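Local structure of anopheles Plasmodium-responsive Leucine-rich repeat protein 1 (Anopheles gambiae, 3OJA) at residues B[25-30]-B[54-59]; B[60-65]-B[84-89]; B[343-348]-B[367-372]. The protein probably acts in mosquito defence against Plasmodium, as a leucine-rich repeat protein with a helical C-terminal dimerization region related to that of LRIM1. All coordinates share one frame; numbering follows the deposited sequence.

Contact 1. Residues B[25-30]-B[54-59]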
loop_
_atom_site.group_PDB
_atom_site.type_symbol
_atom_site.label_atom_id
_atom_site.label_comp_id
_atom_site.label_asym_id
_atom_site.label_seq_id
_atom_site.Cartn_x
_atom_site.Cartn_y
_atom_site.Cartn_z
ATOM N N TYR B 25 -53.021 -8.113 -1.230
ATOM C CA TYR B 25 -53.530 -7.841 -2.576
ATOM C C TYR B 25 -55.027 -8.194 -2.719
ATOM O O TYR B 25 -55.529 -9.157 -2.136
ATOM C CB TYR B 25 -52.715 -8.626 -3.626
ATOM C CG TYR B 25 -51.216 -8.418 -3.509
ATOM C CD1 TYR B 25 -50.508 -7.547 -4.371
ATOM C CD2 TYR B 25 -50.503 -9.085 -2.527
ATOM C CE1 TYR B 25 -49.117 -7.342 -4.218
ATOM C CE2 TYR B 25 -49.132 -8.922 -2.388
ATOM C CZ TYR B 25 -48.438 -8.055 -3.218
ATOM O OH TYR B 25 -47.074 -7.980 -2.986
ATOM N N ASP B 26 -55.744 -7.404 -3.503
ATOM C CA ASP B 26 -57.137 -7.720 -3.803
ATOM C C ASP B 26 -57.273 -8.445 -5.141
ATOM O O ASP B 26 -58.379 -8.678 -5.597
ATOM C CB ASP B 26 -58.018 -6.456 -3.781
ATOM C CG ASP B 26 -57.702 -5.501 -4.908
ATOM O OD1 ASP B 26 -56.969 -5.920 -5.812
ATOM O OD2 ASP B 26 -58.183 -4.339 -4.896
ATOM N N CYS B 27 -56.158 -8.797 -5.772
ATOM C CA CYS B 27 -56.203 -9.624 -6.974
ATOM C C CYS B 27 -54.931 -10.493 -7.149
ATOM O O CYS B 27 -53.844 -9.984 -7.243
ATOM C CB CYS B 27 -56.408 -8.722 -8.192
ATOM S SG CYS B 27 -56.475 -9.635 -9.737
ATOM N N VAL B 28 -55.055 -11.800 -7.207
ATOM C CA VAL B 28 -53.878 -12.634 -7.322
ATOM C C VAL B 28 -54.069 -13.651 -8.423
ATOM O O VAL B 28 -54.724 -14.658 -8.207
ATOM C CB VAL B 28 -53.625 -13.431 -6.017
ATOM C CG1 VAL B 28 -52.310 -14.206 -6.110
ATOM C CG2 VAL B 28 -53.631 -12.516 -4.828
ATOM N N PHE B 29 -53.523 -13.413 -9.605
ATOM C CA PHE B 29 -53.681 -14.374 -10.679
ATOM C C PHE B 29 -52.911 -15.639 -10.370
ATOM O O PHE B 29 -51.773 -15.537 -9.940
ATOM C CB PHE B 29 -53.155 -13.788 -11.954
ATOM C CG PHE B 29 -53.971 -12.644 -12.484
ATOM C CD1 PHE B 29 -55.193 -12.873 -13.091
ATOM C CD2 PHE B 29 -53.490 -11.342 -12.416
ATOM C CE1 PHE B 29 -55.916 -11.832 -13.597
ATOM C CE2 PHE B 29 -54.214 -10.291 -12.924
ATOM C CZ PHE B 29 -55.426 -10.530 -13.519
ATOM N N TYR B 30 -53.487 -16.833 -10.562
ATOM C CA TYR B 30 -52.721 -18.058 -10.268
ATOM C C TYR B 30 -52.322 -18.824 -11.524
ATOM O O TYR B 30 -52.860 -18.617 -12.585
ATOM C CB TYR B 30 -53.482 -18.979 -9.332
ATOM C CG TYR B 30 -53.389 -18.658 -7.850
ATOM C CD1 TYR B 30 -52.708 -19.508 -6.992
ATOM C CD2 TYR B 30 -54.032 -17.544 -7.297
ATOM C CE1 TYR B 30 -52.622 -19.251 -5.609
ATOM C CE2 TYR B 30 -53.959 -17.259 -5.917
ATOM C CZ TYR B 30 -53.244 -18.126 -5.068
ATOM O OH TYR B 30 -53.134 -17.894 -3.690
ATOM N N LYS B 54 -57.488 -3.095 -7.609
ATOM C CA LYS B 54 -56.454 -2.047 -7.636
ATOM C C LYS B 54 -55.000 -2.531 -7.255
ATOM O O LYS B 54 -54.033 -1.867 -7.523
ATOM C CB LYS B 54 -56.887 -0.910 -6.692
ATOM C CG LYS B 54 -58.084 -0.159 -7.172
ATOM C CD LYS B 54 -58.383 1.097 -6.340
ATOM C CE LYS B 54 -59.278 0.824 -5.106
ATOM N NZ LYS B 54 -59.660 2.091 -4.337
ATOM N N ILE B 55 -54.879 -3.690 -6.635
ATOM C CA ILE B 55 -53.637 -4.145 -6.075
ATOM C C ILE B 55 -53.331 -5.574 -6.543
ATOM O O ILE B 55 -53.564 -6.536 -5.795
ATOM C CB ILE B 55 -53.714 -4.059 -4.543
ATOM C CG1 ILE B 55 -53.638 -2.574 -4.134
ATOM C CG2 ILE B 55 -52.629 -4.861 -3.874
ATOM C CD1 ILE B 55 -53.752 -2.305 -2.626
ATOM N N VAL B 56 -52.791 -5.681 -7.768
ATOM C CA VAL B 56 -52.597 -6.946 -8.504
ATOM C C VAL B 56 -51.191 -7.672 -8.381
ATOM O O VAL B 56 -50.154 -7.085 -8.527
ATOM C CB VAL B 56 -52.847 -6.640 -10.005
ATOM C CG1 VAL B 56 -52.628 -7.818 -10.855
ATOM C CG2 VAL B 56 -54.241 -6.150 -10.197
ATOM N N THR B 57 -51.165 -8.968 -8.168
ATOM C CA THR B 57 -49.914 -9.694 -8.256
ATOM C C THR B 57 -50.138 -11.093 -8.911
ATOM O O THR B 57 -51.250 -11.395 -9.327
ATOM C CB THR B 57 -49.249 -9.787 -6.872
ATOM O OG1 THR B 57 -48.118 -10.662 -6.930
ATOM C CG2 THR B 57 -50.223 -10.311 -5.832
ATOM N N PHE B 58 -49.096 -11.911 -9.077
ATOM C CA PHE B 58 -49.274 -13.246 -9.639
ATOM C C PHE B 58 -48.641 -14.237 -8.716
ATOM O O PHE B 58 -47.761 -13.871 -7.951
ATOM C CB PHE B 58 -48.623 -13.396 -10.964
ATOM C CG PHE B 58 -49.235 -12.583 -12.042
ATOM C CD1 PHE B 58 -49.699 -13.188 -13.200
ATOM C CD2 PHE B 58 -49.299 -11.203 -11.942
ATOM C CE1 PHE B 58 -50.228 -12.448 -14.216
ATOM C CE2 PHE B 58 -49.838 -10.443 -12.979
ATOM C CZ PHE B 58 -50.300 -11.080 -14.120
ATOM N N LYS B 59 -49.107 -15.482 -8.773
ATOM C CA LYS B 59 -48.554 -16.555 -7.961
ATOM C C LYS B 59 -48.339 -17.744 -8.887
ATOM O O LYS B 59 -49.082 -17.902 -9.830
ATOM C CB LYS B 59 -49.494 -16.890 -6.801
ATOM C CG LYS B 59 -48.938 -17.911 -5.827
ATOM C CD LYS B 59 -49.792 -18.077 -4.531
ATOM C CE LYS B 59 -49.305 -19.280 -3.634
ATOM N NZ LYS B 59 -47.804 -19.358 -3.306
#

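Contact 2. Residues B[60-65]-B[84-89]. With NAG (2-acetamido-2-deoxy-beta-D-glucopyranose), chain H.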
loop_
_atom_site.group_PDB
_atom_site.type_symbol
_atom_site.label_atom_id
_atom_site.label_comp_id
_atom_site.label_asym_id
_atom_site.label_seq_id
_atom_site.Cartn_x
_atom_site.Cartn_y
_atom_site.Cartn_z
ATOM N N ASN B 60 -47.321 -18.559 -8.643
ATOM C CA ASN B 60 -47.004 -19.701 -9.515
ATOM C C ASN B 60 -47.130 -19.432 -11.032
ATOM O O ASN B 60 -47.663 -20.253 -11.785
ATOM C CB ASN B 60 -47.831 -20.917 -9.133
ATOM C CG ASN B 60 -47.155 -22.210 -9.503
ATOM O OD1 ASN B 60 -45.970 -22.194 -9.829
ATOM N ND2 ASN B 60 -47.903 -23.342 -9.505
ATOM N N SER B 61 -46.591 -18.296 -11.472
ATOM C CA SER B 61 -46.727 -17.849 -12.832
ATOM C C SER B 61 -45.403 -17.449 -13.437
ATOM O O SER B 61 -44.465 -17.050 -12.727
ATOM C CB SER B 61 -47.611 -16.636 -12.846
ATOM O OG SER B 61 -48.823 -16.884 -12.183
ATOM N N THR B 62 -45.333 -17.524 -14.762
ATOM C CA THR B 62 -44.134 -17.164 -15.479
ATOM C C THR B 62 -44.578 -16.639 -16.794
ATOM O O THR B 62 -45.184 -17.327 -17.577
ATOM C CB THR B 62 -43.183 -18.354 -15.751
ATOM O OG1 THR B 62 -43.629 -19.046 -16.923
ATOM C CG2 THR B 62 -43.106 -19.290 -14.590
ATOM N N MET B 63 -44.242 -15.398 -17.043
ATOM C CA MET B 63 -44.658 -14.694 -18.241
ATOM C C MET B 63 -43.444 -14.190 -19.024
ATOM O O MET B 63 -42.928 -13.083 -18.751
ATOM C CB MET B 63 -45.493 -13.510 -17.809
ATOM C CG MET B 63 -46.872 -13.871 -17.415
ATOM S SD MET B 63 -47.852 -12.396 -17.132
ATOM C CE MET B 63 -47.627 -12.149 -15.353
ATOM N N ARG B 64 -42.981 -14.993 -19.978
ATOM C CA ARG B 64 -41.824 -14.615 -20.789
ATOM C C ARG B 64 -42.057 -13.252 -21.409
ATOM O O ARG B 64 -41.128 -12.508 -21.556
ATOM C CB ARG B 64 -41.504 -15.641 -21.899
ATOM C CG ARG B 64 -41.086 -17.032 -21.415
ATOM C CD ARG B 64 -40.677 -17.969 -22.557
ATOM N NE ARG B 64 -39.233 -18.103 -22.498
ATOM C CZ ARG B 64 -38.570 -19.053 -21.834
ATOM N NH1 ARG B 64 -39.225 -20.044 -21.239
ATOM N NH2 ARG B 64 -37.227 -18.996 -21.785
ATOM N N LYS B 65 -43.276 -12.925 -21.794
ATOM C CA LYS B 65 -43.562 -11.628 -22.399
ATOM C C LYS B 65 -44.754 -11.073 -21.634
ATOM O O LYS B 65 -45.656 -11.816 -21.306
ATOM C CB LYS B 65 -43.878 -11.813 -23.873
ATOM C CG LYS B 65 -43.938 -10.572 -24.722
ATOM C CD LYS B 65 -43.962 -10.998 -26.204
ATOM C CE LYS B 65 -43.660 -9.858 -27.228
ATOM N NZ LYS B 65 -44.841 -8.973 -27.544
ATOM N N ASP B 84 -40.355 -11.177 -10.316
ATOM C CA ASP B 84 -39.811 -12.516 -10.327
ATOM C C ASP B 84 -40.770 -13.425 -11.035
ATOM O O ASP B 84 -41.218 -14.421 -10.471
ATOM C CB ASP B 84 -39.584 -13.016 -8.925
ATOM C CG ASP B 84 -38.923 -14.385 -8.903
ATOM O OD1 ASP B 84 -38.381 -14.774 -9.956
ATOM O OD2 ASP B 84 -38.939 -15.084 -7.847
ATOM N N LEU B 85 -41.040 -13.078 -12.291
ATOM C CA LEU B 85 -41.942 -13.794 -13.174
ATOM C C LEU B 85 -41.247 -14.197 -14.502
ATOM O O LEU B 85 -41.886 -14.338 -15.544
ATOM C CB LEU B 85 -43.148 -12.885 -13.464
ATOM C CG LEU B 85 -43.950 -12.402 -12.259
ATOM C CD1 LEU B 85 -45.170 -11.654 -12.768
ATOM C CD2 LEU B 85 -44.351 -13.541 -11.392
ATOM N N GLN B 86 -39.947 -14.422 -14.472
ATOM C CA GLN B 86 -39.184 -14.593 -15.697
ATOM C C GLN B 86 -39.630 -13.733 -16.859
ATOM O O GLN B 86 -39.515 -14.159 -18.000
ATOM C CB GLN B 86 -39.165 -16.034 -16.190
ATOM C CG GLN B 86 -38.134 -16.904 -15.527
ATOM C CD GLN B 86 -38.648 -17.351 -14.235
ATOM O OE1 GLN B 86 -39.729 -16.949 -13.851
ATOM N NE2 GLN B 86 -37.892 -18.155 -13.523
ATOM N N ILE B 87 -40.076 -12.512 -16.612
ATOM C CA ILE B 87 -40.372 -11.650 -17.734
ATOM C C ILE B 87 -39.063 -11.398 -18.520
ATOM O O ILE B 87 -38.033 -11.075 -17.918
ATOM C CB ILE B 87 -40.988 -10.335 -17.293
ATOM C CG1 ILE B 87 -42.177 -10.601 -16.436
ATOM C CG2 ILE B 87 -41.447 -9.507 -18.487
ATOM C CD1 ILE B 87 -43.041 -9.376 -16.230
ATOM N N GLU B 88 -39.107 -11.557 -19.846
ATOM C CA GLU B 88 -37.999 -11.211 -20.709
ATOM C C GLU B 88 -38.314 -10.066 -21.626
ATOM O O GLU B 88 -37.408 -9.382 -22.064
ATOM C CB GLU B 88 -37.598 -12.368 -21.602
ATOM C CG GLU B 88 -37.391 -13.693 -20.897
ATOM C CD GLU B 88 -37.353 -14.851 -21.898
ATOM O OE1 GLU B 88 -37.266 -14.531 -23.120
ATOM O OE2 GLU B 88 -37.394 -16.043 -21.474
ATOM N N GLU B 89 -39.577 -9.848 -21.975
ATOM C CA GLU B 89 -39.911 -8.763 -22.911
ATOM C C GLU B 89 -41.144 -8.051 -22.443
ATOM O O GLU B 89 -42.011 -8.651 -21.858
ATOM C CB GLU B 89 -40.134 -9.315 -24.311
ATOM C CG GLU B 89 -38.840 -9.493 -25.065
ATOM C CD GLU B 89 -39.002 -10.001 -26.486
ATOM O OE1 GLU B 89 -39.860 -9.467 -27.224
ATOM O OE2 GLU B 89 -38.240 -10.931 -26.860
HETATM C C1 NAG H . -47.202 -24.382 -10.259
HETATM C C2 NAG H . -47.070 -25.403 -9.148
HETATM C C3 NAG H . -46.165 -26.549 -9.607
HETATM C C4 NAG H . -47.104 -27.265 -10.602
HETATM C C5 NAG H . -47.280 -26.316 -11.798
HETATM C C6 NAG H . -48.155 -27.001 -12.885
HETATM C C7 NAG H . -47.670 -24.800 -6.904
HETATM C C8 NAG H . -47.080 -24.583 -5.501
HETATM N N2 NAG H . -46.726 -24.764 -7.884
HETATM O O3 NAG H . -45.704 -27.293 -8.479
HETATM O O4 NAG H . -46.795 -28.603 -10.998
HETATM O O5 NAG H . -47.817 -25.019 -11.389
HETATM O O6 NAG H . -49.453 -27.436 -12.395
HETATM O O7 NAG H . -48.915 -25.016 -7.148
#

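Contact 3. Residues B[343-348]-B[367-372]. With NAG (2-acetamido-2-deoxy-beta-D-glucopyranose), chain I.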
loop_
_atom_site.group_PDB
_atom_site.type_symbol
_atom_site.label_atom_id
_atom_site.label_comp_id
_atom_site.label_asym_id
_atom_site.label_seq_id
_atom_site.Cartn_x
_atom_site.Cartn_y
_atom_site.Cartn_z
ATOM N N THR B 343 -5.144 12.495 31.267
ATOM C CA THR B 343 -5.898 11.772 32.269
ATOM C C THR B 343 -7.385 12.036 32.055
ATOM O O THR B 343 -8.218 11.189 32.399
ATOM C CB THR B 343 -5.538 12.264 33.686
ATOM O OG1 THR B 343 -5.787 13.674 33.770
ATOM C CG2 THR B 343 -4.094 12.032 33.992
ATOM N N HIS B 344 -7.747 13.174 31.478
ATOM C CA HIS B 344 -9.164 13.457 31.305
ATOM C C HIS B 344 -9.757 12.977 29.983
ATOM O O HIS B 344 -10.843 13.391 29.612
ATOM C CB HIS B 344 -9.479 14.960 31.481
ATOM C CG HIS B 344 -8.624 15.893 30.651
ATOM N ND1 HIS B 344 -8.874 16.170 29.310
ATOM C CD2 HIS B 344 -7.527 16.629 30.988
ATOM C CE1 HIS B 344 -7.979 17.042 28.870
ATOM N NE2 HIS B 344 -7.148 17.332 29.866
ATOM N N HIS B 345 -9.074 12.102 29.265
ATOM C CA HIS B 345 -9.520 11.739 27.916
ATOM C C HIS B 345 -10.797 10.932 27.993
ATOM O O HIS B 345 -11.054 10.340 29.015
ATOM C CB HIS B 345 -8.457 10.911 27.215
ATOM C CG HIS B 345 -8.370 9.506 27.730
ATOM N ND1 HIS B 345 -9.229 8.512 27.320
ATOM C CD2 HIS B 345 -7.535 8.938 28.633
ATOM C CE1 HIS B 345 -8.933 7.389 27.951
ATOM N NE2 HIS B 345 -7.898 7.615 28.739
ATOM N N THR B 346 -11.535 10.834 26.889
ATOM C CA THR B 346 -12.853 10.244 26.863
ATOM C C THR B 346 -12.923 8.960 26.067
ATOM O O THR B 346 -13.999 8.495 25.816
ATOM C CB THR B 346 -13.955 11.242 26.292
ATOM O OG1 THR B 346 -13.618 11.684 24.977
ATOM C CG2 THR B 346 -14.115 12.438 27.169
ATOM N N LEU B 347 -11.816 8.350 25.689
ATOM C CA LEU B 347 -11.868 7.179 24.834
ATOM C C LEU B 347 -12.525 6.003 25.546
ATOM O O LEU B 347 -12.292 5.787 26.716
ATOM C CB LEU B 347 -10.458 6.811 24.397
ATOM C CG LEU B 347 -9.789 7.715 23.344
ATOM C CD1 LEU B 347 -8.308 7.696 23.392
ATOM C CD2 LEU B 347 -10.200 7.372 21.938
ATOM N N LYS B 348 -13.374 5.246 24.861
ATOM C CA LYS B 348 -13.890 3.986 25.408
ATOM C C LYS B 348 -13.384 2.841 24.557
ATOM O O LYS B 348 -13.380 1.687 24.982
ATOM C CB LYS B 348 -15.401 3.929 25.402
ATOM C CG LYS B 348 -16.107 5.255 25.625
ATOM C CD LYS B 348 -16.290 5.710 27.091
ATOM C CE LYS B 348 -17.257 6.980 27.113
ATOM N NZ LYS B 348 -16.759 8.352 26.520
ATOM N N ARG B 367 -0.849 4.631 31.989
ATOM C CA ARG B 367 -1.269 5.273 33.220
ATOM C C ARG B 367 -2.618 5.953 33.055
ATOM O O ARG B 367 -3.282 6.209 34.060
ATOM C CB ARG B 367 -0.297 6.342 33.641
ATOM C CG ARG B 367 0.928 5.785 34.200
ATOM C CD ARG B 367 1.940 6.828 34.334
ATOM N NE ARG B 367 1.888 7.396 35.665
ATOM C CZ ARG B 367 2.375 8.592 35.946
ATOM N NH1 ARG B 367 2.900 9.309 34.946
ATOM N NH2 ARG B 367 2.333 9.047 37.193
ATOM N N ASN B 368 -3.021 6.269 31.817
ATOM C CA ASN B 368 -4.241 7.012 31.608
ATOM C C ASN B 368 -5.330 6.248 30.855
ATOM O O ASN B 368 -6.470 6.690 30.840
ATOM C CB ASN B 368 -3.899 8.292 30.881
ATOM C CG ASN B 368 -3.028 9.205 31.691
ATOM O OD1 ASN B 368 -2.944 9.111 32.904
ATOM N ND2 ASN B 368 -2.386 10.123 31.018
ATOM N N VAL B 369 -5.013 5.126 30.208
ATOM C CA VAL B 369 -6.047 4.327 29.556
ATOM C C VAL B 369 -5.666 2.934 29.887
ATOM O O VAL B 369 -4.499 2.699 29.978
ATOM C CB VAL B 369 -6.015 4.483 28.012
ATOM C CG1 VAL B 369 -4.629 4.230 27.444
ATOM C CG2 VAL B 369 -6.919 3.522 27.361
ATOM N N ALA B 370 -6.593 1.997 30.067
ATOM C CA ALA B 370 -6.233 0.591 30.363
ATOM C C ALA B 370 -7.068 -0.332 29.525
ATOM O O ALA B 370 -7.986 0.107 28.873
ATOM C CB ALA B 370 -6.459 0.261 31.814
ATOM N N ARG B 371 -6.788 -1.625 29.529
ATOM C CA ARG B 371 -7.773 -2.510 28.929
ATOM C C ARG B 371 -8.946 -2.546 29.937
ATOM O O ARG B 371 -8.749 -2.338 31.152
ATOM C CB ARG B 371 -7.158 -3.880 28.671
ATOM C CG ARG B 371 -6.185 -3.870 27.518
ATOM C CD ARG B 371 -5.619 -5.267 27.188
ATOM N NE ARG B 371 -4.792 -5.289 25.966
ATOM C CZ ARG B 371 -3.636 -4.631 25.824
ATOM N NH1 ARG B 371 -3.186 -3.906 26.835
ATOM N NH2 ARG B 371 -2.921 -4.683 24.699
ATOM N N PRO B 372 -10.166 -2.811 29.486
ATOM C CA PRO B 372 -10.642 -3.192 28.160
ATOM C C PRO B 372 -10.916 -2.009 27.215
ATOM O O PRO B 372 -11.550 -2.241 26.154
ATOM C CB PRO B 372 -11.961 -3.900 28.475
ATOM C CG PRO B 372 -12.448 -3.211 29.779
ATOM C CD PRO B 372 -11.236 -2.815 30.509
HETATM C C1 NAG I . -15.252 -1.210 22.148
HETATM C C2 NAG I . -15.704 -1.927 23.423
HETATM C C3 NAG I . -15.314 -3.404 23.201
HETATM C C4 NAG I . -15.719 -3.839 21.789
HETATM C C5 NAG I . -14.770 -3.224 20.788
HETATM C C6 NAG I . -15.207 -3.019 19.309
HETATM C C7 NAG I . -15.099 -1.662 25.841
HETATM C C8 NAG I . -14.884 -0.623 26.915
HETATM N N2 NAG I . -15.085 -1.226 24.560
HETATM O O3 NAG I . -15.809 -4.285 24.205
HETATM O O4 NAG I . -15.472 -5.197 21.688
HETATM O O5 NAG I . -14.335 -2.028 21.403
HETATM O O6 NAG I . -14.682 -1.797 18.706
HETATM O O7 NAG I . -15.269 -2.842 26.195
HETATM O O HOH W 1 -6.879 8.319 33.057
#

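Contact 1. Residues B[25-30]-B[54-59]
With CG set between its backbone N and carbonyl carbon (chi1 68°), Asp26 turns its carboxylate onto the start of 54-59, while a chi1 of -68° lays the Phe29 ring alongside Phe58. The carboxylate takes two successive amides: Lys54 N meets the syn lone pair of Asp26 OD2 at 3.1 Å, and Ile55 N comes to Asp26 OD1 at 3.2 Å from above the carboxylate plane. Beyond this clamp, strands 27-29 and 55-58 run parallel, as neighbouring repeats of a leucine-rich repeat solenoid do, with Cys27 beside Val56 and Phe29 beside Phe58. Thr57 N to Cys27 O (3.0 Å), Phe29 N to Thr57 O (3.1 Å) and Lys59 N to Phe29 O (2.9 Å) tie the backbones. On the face of Cys27, Val56 and the two phenylalanines, Phe29 CD2 sits over the Phe58 ring, 3.6 Å from CZ, the planes oblique at 40°; Val56 CG1 fills in at the Phe29 ring edge, 3.6 Å from CE2. Leu70 of helix 69-73 touches both rings, and Cys27 is tied by disulfide to Cys18. Near the far end, Lys59 CB lies over a face of the Tyr30 ring. The chemistry is thus divided: an apolar, aromatic face packs inward, while one carboxylate, probably anionic, occupies two amide N-H groups where the strand pairing begins.

Contact 2. Residues B[60-65]-B[84-89]
One carbonyl oxygen, Arg64 O, receives two consecutive amides of the facing segment: Glu88 N at 2.8 Å, tilted 34° from the carbonyl plane, and Glu89 N at 3.1 Å, within that plane. The doubled bond coincides with a slip in pairing, since Thr62 lies beside Leu85 and Arg64 beside Ile87, but Lys65 lies beside Glu89, so that 84-89 spends one residue more than 60-65. Ahead of the slip, Met63 N donates to Leu85 O at 3.0 Å. The same two residues meet by their side chains, which run alongside each other, Met63 CE resting 3.6 Å from Leu85 CD1.

On another side, Arg64 and Glu88 point the same way and form a salt bridge, Arg64 NE to Glu88 OE2 at 2.9 Å. The arginine chain bends at chi3 (107°), and the guanidinium and carboxylate planes stand 89° apart; Glu88 OE2 also faces Arg64 NH2, at 3.0 Å. Lys65 and Glu89 meet through their aliphatic parts, CG of Lys65 to CB of Glu89 at 4.0 Å, while their charged ends go onward to Asp91 and Arg112 respectively.

Both segments follow the main strands (55-58 and 79-81) of adjacent leucine-rich repeats; 60-65 includes the short strand 62-63. In the next repeat Asn109 OD1 takes Leu85 N and Ile87 N, the characteristic asparagine role of this fold, and Ser61 OG, bonded to Val32 N and Lys59 O, holds the equivalent place two repeats before Asn109. Asn60, just before it, carries an N-linked sugar, its ND2 joined to NAG C1. The chemistry implies stacked turns held chiefly by backbone bonds, with Arg64 and Glu88 on their outer side probably balancing one another's charge.

Contact 3. Residues B[343-348]-B[367-372]
His345 reaches across to Asn368 with its ring edge, in a contact that joins the last turns of the leucine-rich repeat solenoid to the loop after helix 359-365, in a region crosslinked by the disulfides Cys359-Cys393 and Cys381-Cys392 and consistent with a C-terminal cap of the repeats. His345 NE2 donates to Asn368 O at 2.7 Å; the oxygen lies close to the imidazole plane, whereas the donor stands above the carbonyl plane, 45° out of it. Val369 CB approaches the same nitrogen obliquely at 3.7 Å, the two side chains crossing at about a right angle. A water gives a second hydrogen to Asn368 O (2.8 Å) and one to Thr343 O (3.2 Å), so this carbonyl is held from the ring and through solvent together. Beside it, the methyl CG2 of Thr343 lies against the amide oxygen of Asn368.

In the next shell, the other ring nitrogen fixes the rotation of the imidazole: Leu347 N donates to His345 ND1 at 3.1 Å, nearly in the ring plane, which leaves NE2 as the donor toward Asn368. The ring is brought there by chi1 of 74°, CG lying between the backbone N and the carbonyl carbon. Asn368 ND2 is directed to Leu341 O, positioning its amide beside Thr343. Thr346 OG1 bonds Leu326 O in the preceding coil. Farther along, a glycan sugar near Asn349 sits close to both segments: NAG N2 makes a weak bond to Lys348 O, and Pro372 O approaches NAG C7 at 3.6 Å. The Lys348 chain folds back, placing NZ 2.9 Å from Thr346 O in that carbonyl's plane.

Along the chain the contacts follow in series: contact 1, contact 2, then contact 3 far downstream. Contacts 1 and 2 share the N-terminal part of the repeat region, their centres 15 Å apart; strand 55-58 is followed in the chain by strand 62-63, and Phe58 of contact 1 packs against Leu85 of contact 2. Contact 3 lies on the opposite side of the chain's centre, about 60 Å from either by centres. Strands 27-29 and 349-351 are the outermost of the succession of parallel strands, so contacts 1 and 2 pair neighbouring coils near the solenoid's start, while contact 3 joins its last coils to what is probably the C-terminal cap.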